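Local coordinates for protein beta-ketothiolase BktB (Ralstonia eutropha, PDB 4NZS) that condenses acetyl-CoA with propionyl-CoA or a second acetyl-CoA into beta-ketoacyl-CoA thioesters, supplying precursors for polyhydroxyalkanoate copolymer synthesis, at residues R8-V13 / S104-I109; R41-R46 / A260-M265; G55-G60 / V75-G80. All coordinates share one frame; numbering follows the deposited sequence.

In the fold
The three contacts show how a layered alpha/beta fold covers one sheet from both sides. Along the chain the segments run 8-13, 41-46, 55-60, 75-80, 104-109 and 260-265, so contacts 1 and 2 interlock and both halves of contact 3 fall between the halves of each. All reach the same mixed sheet in the N-terminal thiolase region. Helix 97-110 packs on one face (contact 1), whereas helices 32-47 and 72-79 lie on the other (contacts 2 and 3). The centres of contacts 2 and 3 are about 10 Å apart; that of contact 1 is about 14 Å from contact 2 and 15 Å from contact 3. Contacts 1 and 2 unite remote sequence; contact 3 joins a local strand-helix pair.

Contact 1: residues R8-V13 / S104-I109; sequences REVVVV and SAAQTI
Ile-109, near the end of helix 97-110, presses against one methyl group of Val-10 on the first strand of the thiolase fold. In this layered alpha/beta architecture the helix lies against a face of the mixed sheet; it begins two residues after Cys-95, the nucleophile by similarity, and the contact sits toward its opposite end.

The isoleucine can be followed outward from its branch point. CB comes within 3.3 Å of Val-10 CG1, closer than two carbons normally sit. CG2, placed anti to the backbone N, presses on the same Val-10 CG1 just as closely. The other branch is more relaxed: CG1 stands 4.1 Å from Val-10 CG1, and the extended second torsion (chi2 174°) carries CD1 onward until it rests 3.8 Å from that methyl. All four side-chain carbons of Ile-109 thus lie on the helix side of this one methyl, two of them tightly, and the two side chains cross obliquely. The second methyl, Val-10 CG2, turns to the preceding helical turn and lies 4.4 Å from Ala-106 CB. Leu-282 of strand 280-289 extends this apolar patch, touching both Val-10 and Ala-106.

At the exposed margin the interaction changes in kind. The chain of Arg-8, folded at its second and third torsions, brings its guanidinium up to the backbone carbonyl of Ile-109. Ile-109 O lies over one face of that group, 3.6 Å above its plane and displaced from its centre. Arg-8 NH2 instead makes its salt bridge with OD1 of Asp-115.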
ATOM      1  N   ARG A   8     -35.906 -34.358  15.892  1.00 71.88           N
ATOM      2  CA  ARG A   8     -36.032 -33.016  16.556  1.00 64.08           C
ATOM      3  C   ARG A   8     -36.619 -31.919  15.669  1.00 60.99           C
ATOM      4  O   ARG A   8     -36.756 -32.099  14.459  1.00 53.39           O
ATOM      5  CB  ARG A   8     -34.641 -32.527  16.960  1.00 64.75           C
ATOM      6  CG  ARG A   8     -33.902 -33.443  17.911  1.00 69.20           C
ATOM      7  CD  ARG A   8     -34.286 -33.132  19.342  1.00 71.78           C
ATOM      8  NE  ARG A   8     -33.598 -31.941  19.817  1.00 75.37           N
ATOM      9  CZ  ARG A   8     -32.383 -31.935  20.362  1.00 79.97           C
ATOM     10  NH1 ARG A   8     -31.696 -33.068  20.512  1.00 84.87           N
ATOM     11  NH2 ARG A   8     -31.845 -30.787  20.754  1.00 81.43           N
ATOM     12  N   GLU A   9     -36.882 -30.749  16.262  1.00 66.55           N
ATOM     13  CA  GLU A   9     -37.553 -29.627  15.567  1.00 70.06           C
ATOM     14  C   GLU A   9     -37.044 -28.191  15.921  1.00 76.05           C
ATOM     15  O   GLU A   9     -36.778 -27.912  17.096  1.00 81.01           O
ATOM     16  CB  GLU A   9     -39.028 -29.738  15.897  1.00 75.20           C
ATOM     17  CG  GLU A   9     -39.841 -28.459  15.797  1.00 87.60           C
ATOM     18  CD  GLU A   9     -40.203 -28.119  14.371  1.00 94.98           C
ATOM     19  OE1 GLU A   9     -39.259 -27.864  13.570  1.00102.38           O
ATOM     20  OE2 GLU A   9     -41.428 -28.111  14.072  1.00 89.61           O
ATOM     21  N   VAL A  10     -36.976 -27.274  14.931  1.00 70.33           N
ATOM     22  CA  VAL A  10     -36.450 -25.878  15.152  1.00 63.30           C
ATOM     23  C   VAL A  10     -37.323 -24.695  14.726  1.00 55.88           C
ATOM     24  O   VAL A  10     -37.855 -24.661  13.617  1.00 49.43           O
ATOM     25  CB  VAL A  10     -35.086 -25.642  14.470  1.00 67.78           C
ATOM     26  CG1 VAL A  10     -33.999 -26.454  15.153  1.00 62.74           C
ATOM     27  CG2 VAL A  10     -35.147 -25.908  12.969  1.00 70.28           C
ATOM     28  N   VAL A  11     -37.407 -23.693  15.594  1.00 56.66           N
ATOM     29  CA  VAL A  11     -38.298 -22.546  15.395  1.00 53.45           C
ATOM     30  C   VAL A  11     -37.564 -21.240  15.566  1.00 57.97           C
ATOM     31  O   VAL A  11     -36.504 -21.203  16.201  1.00 60.81           O
ATOM     32  CB  VAL A  11     -39.413 -22.519  16.456  1.00 57.75           C
ATOM     33  CG1 VAL A  11     -40.290 -23.741  16.318  1.00 57.56           C
ATOM     34  CG2 VAL A  11     -38.848 -22.435  17.879  1.00 57.94           C
ATOM     35  N   VAL A  12     -38.165 -20.160  15.062  1.00 52.11           N
ATOM     36  CA  VAL A  12     -37.572 -18.837  15.162  1.00 49.48           C
ATOM     37  C   VAL A  12     -38.283 -17.883  16.094  1.00 47.23           C
ATOM     38  O   VAL A  12     -39.323 -17.294  15.753  1.00 44.67           O
ATOM     39  CB  VAL A  12     -37.531 -18.134  13.809  1.00 49.61           C
ATOM     40  CG1 VAL A  12     -36.593 -16.946  13.919  1.00 44.60           C
ATOM     41  CG2 VAL A  12     -37.102 -19.131  12.737  1.00 52.54           C
ATOM     42  N   VAL A  13     -37.655 -17.643  17.230  1.00 47.01           N
ATOM     43  CA  VAL A  13     -38.252 -16.797  18.225  1.00 48.40           C
ATOM     44  C   VAL A  13     -38.189 -15.335  17.801  1.00 50.71           C
ATOM     45  O   VAL A  13     -39.199 -14.682  17.697  1.00 56.02           O
ATOM     46  CB  VAL A  13     -37.591 -16.982  19.574  1.00 58.94           C
ATOM     47  CG1 VAL A  13     -38.413 -16.236  20.620  1.00 70.57           C
ATOM     48  CG2 VAL A  13     -37.468 -18.474  19.943  1.00 60.68           C
ATOM     49  N   SER A 104     -27.047 -23.518   8.814  1.00 45.37           N
ATOM     50  CA  SER A 104     -26.092 -24.242   9.619  1.00 45.94           C
ATOM     51  C   SER A 104     -26.374 -24.061  11.121  1.00 53.50           C
ATOM     52  O   SER A 104     -26.071 -24.943  11.942  1.00 58.38           O
ATOM     53  CB  SER A 104     -24.671 -23.832   9.243  1.00 47.72           C
ATOM     54  OG  SER A 104     -24.467 -24.016   7.842  1.00 49.05           O
ATOM     55  N   ALA A 105     -26.953 -22.921  11.478  1.00 52.59           N
ATOM     56  CA  ALA A 105     -27.484 -22.707  12.820  1.00 54.59           C
ATOM     57  C   ALA A 105     -28.580 -23.728  13.096  1.00 52.72           C
ATOM     58  O   ALA A 105     -28.563 -24.442  14.101  1.00 49.57           O
ATOM     59  CB  ALA A 105     -28.058 -21.299  12.955  1.00 51.64           C
ATOM     60  N   ALA A 106     -29.541 -23.768  12.191  1.00 50.34           N
ATOM     61  CA  ALA A 106     -30.617 -24.731  12.249  1.00 56.77           C
ATOM     62  C   ALA A 106     -30.068 -26.137  12.493  1.00 61.60           C
ATOM     63  O   ALA A 106     -30.445 -26.843  13.438  1.00 66.66           O
ATOM     64  CB  ALA A 106     -31.396 -24.691  10.936  1.00 54.70           C
ATOM     65  N   GLN A 107     -29.132 -26.503  11.634  1.00 60.24           N
ATOM     66  CA  GLN A 107     -28.616 -27.833  11.603  1.00 59.62           C
ATOM     67  C   GLN A 107     -28.131 -28.322  12.941  1.00 58.11           C
ATOM     68  O   GLN A 107     -28.448 -29.425  13.309  1.00 53.20           O
ATOM     69  CB  GLN A 107     -27.523 -27.932  10.554  1.00 61.25           C
ATOM     70  CG  GLN A 107     -28.090 -28.039   9.147  1.00 64.07           C
ATOM     71  CD  GLN A 107     -27.016 -28.207   8.095  1.00 64.51           C
ATOM     72  OE1 GLN A 107     -27.303 -28.606   6.970  1.00 64.57           O
ATOM     73  NE2 GLN A 107     -25.768 -27.918   8.459  1.00 62.63           N
ATOM     74  N   THR A 108     -27.386 -27.514  13.685  1.00 63.16           N
ATOM     75  CA  THR A 108     -26.829 -28.010  14.956  1.00 66.38           C
ATOM     76  C   THR A 108     -27.968 -28.350  15.941  1.00 66.16           C
ATOM     77  O   THR A 108     -27.900 -29.346  16.691  1.00 64.53           O
ATOM     78  CB  THR A 108     -25.782 -27.048  15.589  1.00 67.62           C
ATOM     79  OG1 THR A 108     -26.352 -25.757  15.844  1.00 61.75           O
ATOM     80  CG2 THR A 108     -24.540 -26.915  14.688  1.00 70.50           C
ATOM     81  N   ILE A 109     -29.044 -27.570  15.894  1.00 63.70           N
ATOM     82  CA  ILE A 109     -30.137 -27.801  16.815  1.00 61.94           C
ATOM     83  C   ILE A 109     -30.832 -29.097  16.419  1.00 63.47           C
ATOM     84  O   ILE A 109     -31.069 -29.950  17.267  1.00 59.54           O
ATOM     85  CB  ILE A 109     -31.193 -26.692  16.817  1.00 57.06           C
ATOM     86  CG1 ILE A 109     -30.600 -25.326  17.147  1.00 56.63           C
ATOM     87  CG2 ILE A 109     -32.248 -27.026  17.865  1.00 58.52           C
ATOM     88  CD1 ILE A 109     -31.592 -24.185  17.027  1.00 52.32           C
TER

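Contact 2: residues R41-R46 / A260-M265; sequences REALAR and AAAVVM
Ala-43 of helix 32-47 sits above Ala-262 and Val-264 of strand 257-267, in a contact with alanine on both sides at its centre. The helix belongs to a beta-alpha-beta crossover: it leaves strand 10-22 and leads to the parallel strand 57-60, passing over the sheet between them. The axes of 41-46 and 260-265 approach to 7.8 Å, their N-to-C directions differing by 36°.

Most of the interaction is apolar. The Ala-43 methyl faces the strand and meets two residues of the same sheet face, with CB 4.2 Å from Ala-262 CB and 3.9 Å from Val-264 CG2. Leu-44 arrives by a different route. Its CB points away from the strand, but the outer branch swings back, with CD1 almost eclipsing CA (chi2 -4°), so that CD1 touches Val-264 CG2 at 3.5 Å. The two side chains cross at about a right angle. Ile-118 of strand 116-124 touches both and continues the hydrophobic surface.

The second kind of interaction sets a methyl against a carbonyl: Val-264 CG2 lies 3.3 Å from Ala-43 O. That oxygen is hydrogen-bonded to Ser-14 OG on strand 10-22, and the same hydroxyl is weakly hydrogen-bonded to Val-264 N.

Between the segments themselves, then, cohesion comes from the fit of short aliphatic groups, while a polar link from helix to sheet passes through Ser-14 on the adjacent strand; the alanine methyls let the backbones lie close together.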
ATOM      1  N   ARG A  41     -27.302  -8.497  19.740  1.00 42.94           N
ATOM      2  CA  ARG A  41     -27.861  -8.024  20.992  1.00 42.60           C
ATOM      3  C   ARG A  41     -29.332  -7.726  20.862  1.00 47.55           C
ATOM      4  O   ARG A  41     -30.149  -8.129  21.718  1.00 53.14           O
ATOM      5  CB  ARG A  41     -27.163  -6.800  21.498  1.00 45.08           C
ATOM      6  CG  ARG A  41     -27.402  -6.607  22.983  1.00 45.18           C
ATOM      7  CD  ARG A  41     -26.159  -6.128  23.677  1.00 49.12           C
ATOM      8  NE  ARG A  41     -25.898  -4.731  23.331  1.00 58.21           N
ATOM      9  CZ  ARG A  41     -26.564  -3.682  23.856  1.00 67.66           C
ATOM     10  NH1 ARG A  41     -27.555  -3.849  24.746  1.00 69.92           N
ATOM     11  NH2 ARG A  41     -26.246  -2.441  23.501  1.00 62.26           N
ATOM     12  N   GLU A  42     -29.714  -7.085  19.779  1.00 46.68           N
ATOM     13  CA  GLU A  42     -31.127  -6.789  19.622  1.00 49.37           C
ATOM     14  C   GLU A  42     -32.054  -8.003  19.489  1.00 49.96           C
ATOM     15  O   GLU A  42     -33.186  -8.014  19.995  1.00 54.63           O
ATOM     16  CB  GLU A  42     -31.363  -5.872  18.442  1.00 53.06           C
ATOM     17  CG  GLU A  42     -32.530  -4.955  18.687  1.00 60.49           C
ATOM     18  CD  GLU A  42     -32.289  -4.129  19.934  1.00 65.94           C
ATOM     19  OE1 GLU A  42     -32.545  -4.665  21.036  1.00 69.08           O
ATOM     20  OE2 GLU A  42     -31.805  -2.979  19.808  1.00 59.28           O
ATOM     21  N   ALA A  43     -31.600  -9.028  18.800  1.00 43.80           N
ATOM     22  CA  ALA A  43     -32.457 -10.147  18.550  1.00 41.90           C
ATOM     23  C   ALA A  43     -32.649 -10.937  19.827  1.00 42.12           C
ATOM     24  O   ALA A  43     -33.613 -11.649  19.972  1.00 44.03           O
ATOM     25  CB  ALA A  43     -31.866 -11.021  17.445  1.00 46.97           C
ATOM     26  N   LEU A  44     -31.709 -10.843  20.752  1.00 48.33           N
ATOM     27  CA  LEU A  44     -31.905 -11.448  22.071  1.00 52.49           C
ATOM     28  C   LEU A  44     -33.044 -10.776  22.848  1.00 52.66           C
ATOM     29  O   LEU A  44     -33.955 -11.426  23.351  1.00 45.71           O
ATOM     30  CB  LEU A  44     -30.606 -11.367  22.881  1.00 51.24           C
ATOM     31  CG  LEU A  44     -29.610 -12.524  22.691  1.00 51.31           C
ATOM     32  CD1 LEU A  44     -30.094 -13.665  21.786  1.00 44.22           C
ATOM     33  CD2 LEU A  44     -28.265 -11.981  22.225  1.00 51.32           C
ATOM     34  N   ALA A  45     -32.959  -9.456  22.918  1.00 59.71           N
ATOM     35  CA  ALA A  45     -33.946  -8.628  23.569  1.00 58.78           C
ATOM     36  C   ALA A  45     -35.363  -8.966  23.147  1.00 54.07           C
ATOM     37  O   ALA A  45     -36.247  -9.058  23.980  1.00 59.52           O
ATOM     38  CB  ALA A  45     -33.645  -7.170  23.269  1.00 60.79           C
ATOM     39  N   ARG A  46     -35.599  -9.057  21.848  1.00 56.86           N
ATOM     40  CA  ARG A  46     -36.908  -9.435  21.329  1.00 55.11           C
ATOM     41  C   ARG A  46     -37.261 -10.855  21.680  1.00 57.30           C
ATOM     42  O   ARG A  46     -38.389 -11.172  21.995  1.00 64.68           O
ATOM     43  CB  ARG A  46     -36.985  -9.231  19.829  1.00 57.74           C
ATOM     44  CG  ARG A  46     -36.386  -7.923  19.378  1.00 61.75           C
ATOM     45  CD  ARG A  46     -37.411  -7.000  18.753  1.00 68.24           C
ATOM     46  NE  ARG A  46     -36.753  -5.820  18.216  1.00 75.52           N
ATOM     47  CZ  ARG A  46     -37.284  -4.609  18.182  1.00 80.26           C
ATOM     48  NH1 ARG A  46     -38.505  -4.402  18.645  1.00 79.17           N
ATOM     49  NH2 ARG A  46     -36.590  -3.604  17.676  1.00 76.47           N
ATOM     50  N   ALA A 260     -26.311  -5.923   8.440  1.00 32.98           N
ATOM     51  CA  ALA A 260     -26.349  -7.168   9.219  1.00 32.56           C
ATOM     52  C   ALA A 260     -27.771  -7.696   9.461  1.00 33.40           C
ATOM     53  O   ALA A 260     -28.780  -7.041   9.170  1.00 33.30           O
ATOM     54  CB  ALA A 260     -25.626  -6.973  10.555  1.00 35.92           C
ATOM     55  N   ALA A 261     -27.858  -8.897  10.002  1.00 33.89           N
ATOM     56  CA  ALA A 261     -29.154  -9.483  10.321  1.00 35.49           C
ATOM     57  C   ALA A 261     -28.998 -10.680  11.200  1.00 40.45           C
ATOM     58  O   ALA A 261     -28.098 -11.478  10.925  1.00 36.48           O
ATOM     59  CB  ALA A 261     -29.842  -9.935   9.067  1.00 35.91           C
ATOM     60  N   ALA A 262     -29.891 -10.850  12.193  1.00 44.97           N
ATOM     61  CA  ALA A 262     -29.888 -12.084  13.006  1.00 51.40           C
ATOM     62  C   ALA A 262     -31.269 -12.660  13.305  1.00 54.58           C
ATOM     63  O   ALA A 262     -32.277 -11.952  13.382  1.00 54.59           O
ATOM     64  CB  ALA A 262     -29.133 -11.874  14.310  1.00 50.38           C
ATOM     65  N   VAL A 263     -31.299 -13.974  13.459  1.00 52.17           N
ATOM     66  CA  VAL A 263     -32.472 -14.616  13.991  1.00 49.35           C
ATOM     67  C   VAL A 263     -32.041 -15.361  15.222  1.00 48.34           C
ATOM     68  O   VAL A 263     -30.950 -15.969  15.228  1.00 43.67           O
ATOM     69  CB  VAL A 263     -33.129 -15.591  13.013  1.00 40.07           C
ATOM     70  CG1 VAL A 263     -33.286 -14.929  11.662  1.00 43.31           C
ATOM     71  CG2 VAL A 263     -32.351 -16.896  12.922  1.00 39.22           C
ATOM     72  N   VAL A 264     -32.884 -15.309  16.258  1.00 46.13           N
ATOM     73  CA  VAL A 264     -32.723 -16.255  17.346  1.00 50.83           C
ATOM     74  C   VAL A 264     -33.581 -17.438  17.044  1.00 46.04           C
ATOM     75  O   VAL A 264     -34.714 -17.279  16.658  1.00 55.21           O
ATOM     76  CB  VAL A 264     -33.127 -15.697  18.708  1.00 52.79           C
ATOM     77  CG1 VAL A 264     -33.069 -16.818  19.742  1.00 55.62           C
ATOM     78  CG2 VAL A 264     -32.206 -14.536  19.119  1.00 55.13           C
ATOM     79  N   MET A 265     -33.034 -18.621  17.212  1.00 47.09           N
ATOM     80  CA  MET A 265     -33.809 -19.822  17.011  1.00 51.00           C
ATOM     81  C   MET A 265     -33.794 -20.716  18.211  1.00 53.47           C
ATOM     82  O   MET A 265     -33.009 -20.545  19.156  1.00 54.65           O
ATOM     83  CB  MET A 265     -33.259 -20.615  15.862  1.00 50.32           C
ATOM     84  CG  MET A 265     -33.710 -20.160  14.504  1.00 47.58           C
ATOM     85  SD  MET A 265     -32.414 -20.815  13.456  1.00 58.05           S
ATOM     86  CE  MET A 265     -33.100 -20.465  11.846  1.00 62.07           C
TER

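Contact 3: residues G55-G60 / V75-G80; sequences GHVVFG and VAAVNG
The Phe-59 ring carries the Ala-76 methyl over one face and the Val-57 CG1 methyl at its edge. Ala-76 CB hovers 3.9 Å above the ring plane, displaced toward the rim, where it lies nearest to Phe-59 CE1. Measured to the ring centroid the distance is 4.1 Å and the direction is 19° from the normal, the geometry of a CH-pi contact. At the edge, Val-57 CG1 stands in the plane of the ring, 3.8 Å from Phe-59 CD1. The phenylalanine is therefore in contact both with the facing helix and with a residue two places back on its own strand. Val-40 of helix 32-47 also packs against Phe-59.

Strand 57-60, the helical passage ending in helix 72-79 and the parallel neighbouring strand 88-92 form a beta-alpha-beta unit, and this contact is where its helix meets its first strand. Val-57 and Phe-59 project from the same sheet face toward consecutive helical residues.

Beside the ring, Val-57 meets Ala-77. With CG1 anti to the backbone N (chi1 179°), CG2 lies beside that nitrogen and approaches Ala-77 CB to 3.7 Å; Val-57 CB is next, 4.1 Å from the same methyl. Val-82 touches Ala-77 from the loop after the helix. Farther along the helix, Val-78 and Asn-79 pack on Phe-158 of the second subunit, while His-56 makes an edge-to-face contact with His-287 of that subunit.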
ATOM      1  N   GLY A  55     -26.013 -21.359  22.665  1.00 53.36           N
ATOM      2  CA  GLY A  55     -24.945 -22.396  22.569  1.00 53.68           C
ATOM      3  C   GLY A  55     -24.328 -22.652  21.186  1.00 55.63           C
ATOM      4  O   GLY A  55     -23.567 -23.618  21.020  1.00 54.26           O
ATOM      5  N   HIS A  56     -24.683 -21.821  20.198  1.00 51.46           N
ATOM      6  CA  HIS A  56     -24.073 -21.856  18.861  1.00 53.17           C
ATOM      7  C   HIS A  56     -24.373 -20.577  18.079  1.00 51.71           C
ATOM      8  O   HIS A  56     -25.480 -20.053  18.175  1.00 51.25           O
ATOM      9  CB  HIS A  56     -24.511 -23.078  18.060  1.00 55.04           C
ATOM     10  CG  HIS A  56     -23.363 -23.823  17.446  1.00 56.57           C
ATOM     11  ND1 HIS A  56     -22.350 -23.189  16.761  1.00 55.87           N
ATOM     12  CD2 HIS A  56     -23.055 -25.141  17.435  1.00 61.42           C
ATOM     13  CE1 HIS A  56     -21.475 -24.080  16.348  1.00 56.68           C
ATOM     14  NE2 HIS A  56     -21.885 -25.275  16.730  1.00 57.74           N
ATOM     15  N   VAL A  57     -23.375 -20.038  17.373  1.00 53.08           N
ATOM     16  CA  VAL A  57     -23.613 -18.915  16.440  1.00 53.07           C
ATOM     17  C   VAL A  57     -22.985 -19.106  15.065  1.00 49.05           C
ATOM     18  O   VAL A  57     -21.839 -19.507  14.925  1.00 45.70           O
ATOM     19  CB  VAL A  57     -23.086 -17.600  16.988  1.00 56.52           C
ATOM     20  CG1 VAL A  57     -23.312 -16.463  15.989  1.00 53.74           C
ATOM     21  CG2 VAL A  57     -23.760 -17.297  18.320  1.00 61.84           C
ATOM     22  N   VAL A  58     -23.750 -18.805  14.034  1.00 50.16           N
ATOM     23  CA  VAL A  58     -23.188 -18.829  12.715  1.00 49.07           C
ATOM     24  C   VAL A  58     -23.502 -17.545  11.957  1.00 49.27           C
ATOM     25  O   VAL A  58     -24.663 -17.153  11.838  1.00 52.38           O
ATOM     26  CB  VAL A  58     -23.662 -20.052  11.933  1.00 54.36           C
ATOM     27  CG1 VAL A  58     -23.044 -20.042  10.538  1.00 52.32           C
ATOM     28  CG2 VAL A  58     -23.297 -21.340  12.692  1.00 52.13           C
ATOM     29  N   PHE A  59     -22.448 -16.916  11.433  1.00 42.52           N
ATOM     30  CA  PHE A  59     -22.593 -15.758  10.602  1.00 38.63           C
ATOM     31  C   PHE A  59     -22.121 -16.028   9.184  1.00 35.44           C
ATOM     32  O   PHE A  59     -21.284 -16.886   8.915  1.00 35.84           O
ATOM     33  CB  PHE A  59     -21.866 -14.580  11.225  1.00 39.77           C
ATOM     34  CG  PHE A  59     -22.779 -13.623  11.931  1.00 41.69           C
ATOM     35  CD1 PHE A  59     -23.276 -13.914  13.183  1.00 40.65           C
ATOM     36  CD2 PHE A  59     -23.108 -12.398  11.344  1.00 46.29           C
ATOM     37  CE1 PHE A  59     -24.116 -13.025  13.827  1.00 43.60           C
ATOM     38  CE2 PHE A  59     -23.934 -11.490  11.989  1.00 45.51           C
ATOM     39  CZ  PHE A  59     -24.459 -11.816  13.224  1.00 46.41           C
ATOM     40  N   GLY A  60     -22.746 -15.319   8.269  1.00 35.10           N
ATOM     41  CA  GLY A  60     -22.377 -15.333   6.877  1.00 33.58           C
ATOM     42  C   GLY A  60     -21.737 -14.003   6.559  1.00 38.45           C
ATOM     43  O   GLY A  60     -22.223 -12.899   6.947  1.00 36.06           O
ATOM     44  N   VAL A  75     -16.873 -12.725  17.236  1.00 38.99           N
ATOM     45  CA  VAL A  75     -16.900 -11.329  17.703  1.00 38.32           C
ATOM     46  C   VAL A  75     -18.325 -10.774  17.709  1.00 39.80           C
ATOM     47  O   VAL A  75     -18.681  -9.959  18.573  1.00 37.28           O
ATOM     48  CB  VAL A  75     -16.003 -10.382  16.853  1.00 42.64           C
ATOM     49  CG1 VAL A  75     -16.206  -8.930  17.290  1.00 44.70           C
ATOM     50  CG2 VAL A  75     -14.535 -10.724  16.985  1.00 40.65           C
ATOM     51  N   ALA A  76     -19.122 -11.126  16.716  1.00 42.14           N
ATOM     52  CA  ALA A  76     -20.475 -10.623  16.710  1.00 42.77           C
ATOM     53  C   ALA A  76     -21.198 -11.200  17.888  1.00 40.67           C
ATOM     54  O   ALA A  76     -21.938 -10.508  18.564  1.00 55.78           O
ATOM     55  CB  ALA A  76     -21.192 -10.967  15.428  1.00 41.34           C
ATOM     56  N   ALA A  77     -20.991 -12.481  18.126  1.00 35.62           N
ATOM     57  CA  ALA A  77     -21.661 -13.113  19.231  1.00 38.85           C
ATOM     58  C   ALA A  77     -21.214 -12.572  20.563  1.00 34.30           C
ATOM     59  O   ALA A  77     -22.008 -12.124  21.350  1.00 31.92           O
ATOM     60  CB  ALA A  77     -21.381 -14.603  19.186  1.00 35.64           C
ATOM     61  N   VAL A  78     -19.915 -12.550  20.771  1.00 36.59           N
ATOM     62  CA  VAL A  78     -19.370 -12.150  22.050  1.00 40.52           C
ATOM     63  C   VAL A  78     -19.592 -10.675  22.328  1.00 46.21           C
ATOM     64  O   VAL A  78     -19.851 -10.269  23.445  1.00 45.27           O
ATOM     65  CB  VAL A  78     -17.917 -12.577  22.208  1.00 36.53           C
ATOM     66  CG1 VAL A  78     -17.433 -12.254  23.599  1.00 40.16           C
ATOM     67  CG2 VAL A  78     -17.797 -14.061  21.931  1.00 35.24           C
ATOM     68  N   ASN A  79     -19.472  -9.878  21.288  1.00 43.24           N
ATOM     69  CA  ASN A  79     -19.722  -8.452  21.431  1.00 50.20           C
ATOM     70  C   ASN A  79     -21.164  -8.096  21.705  1.00 51.14           C
ATOM     71  O   ASN A  79     -21.431  -6.979  22.138  1.00 50.89           O
ATOM     72  CB  ASN A  79     -19.348  -7.679  20.179  1.00 57.09           C
ATOM     73  CG  ASN A  79     -17.898  -7.295  20.141  1.00 63.02           C
ATOM     74  OD1 ASN A  79     -17.104  -7.741  20.968  1.00 62.21           O
ATOM     75  ND2 ASN A  79     -17.543  -6.436  19.176  1.00 67.68           N
ATOM     76  N   GLY A  80     -22.085  -9.005  21.389  1.00 50.08           N
ATOM     77  CA  GLY A  80     -23.505  -8.751  21.546  1.00 47.09           C
ATOM     78  C   GLY A  80     -24.109  -9.540  22.689  1.00 50.43           C
ATOM     79  O   GLY A  80     -25.308  -9.815  22.670  1.00 58.20           O
TER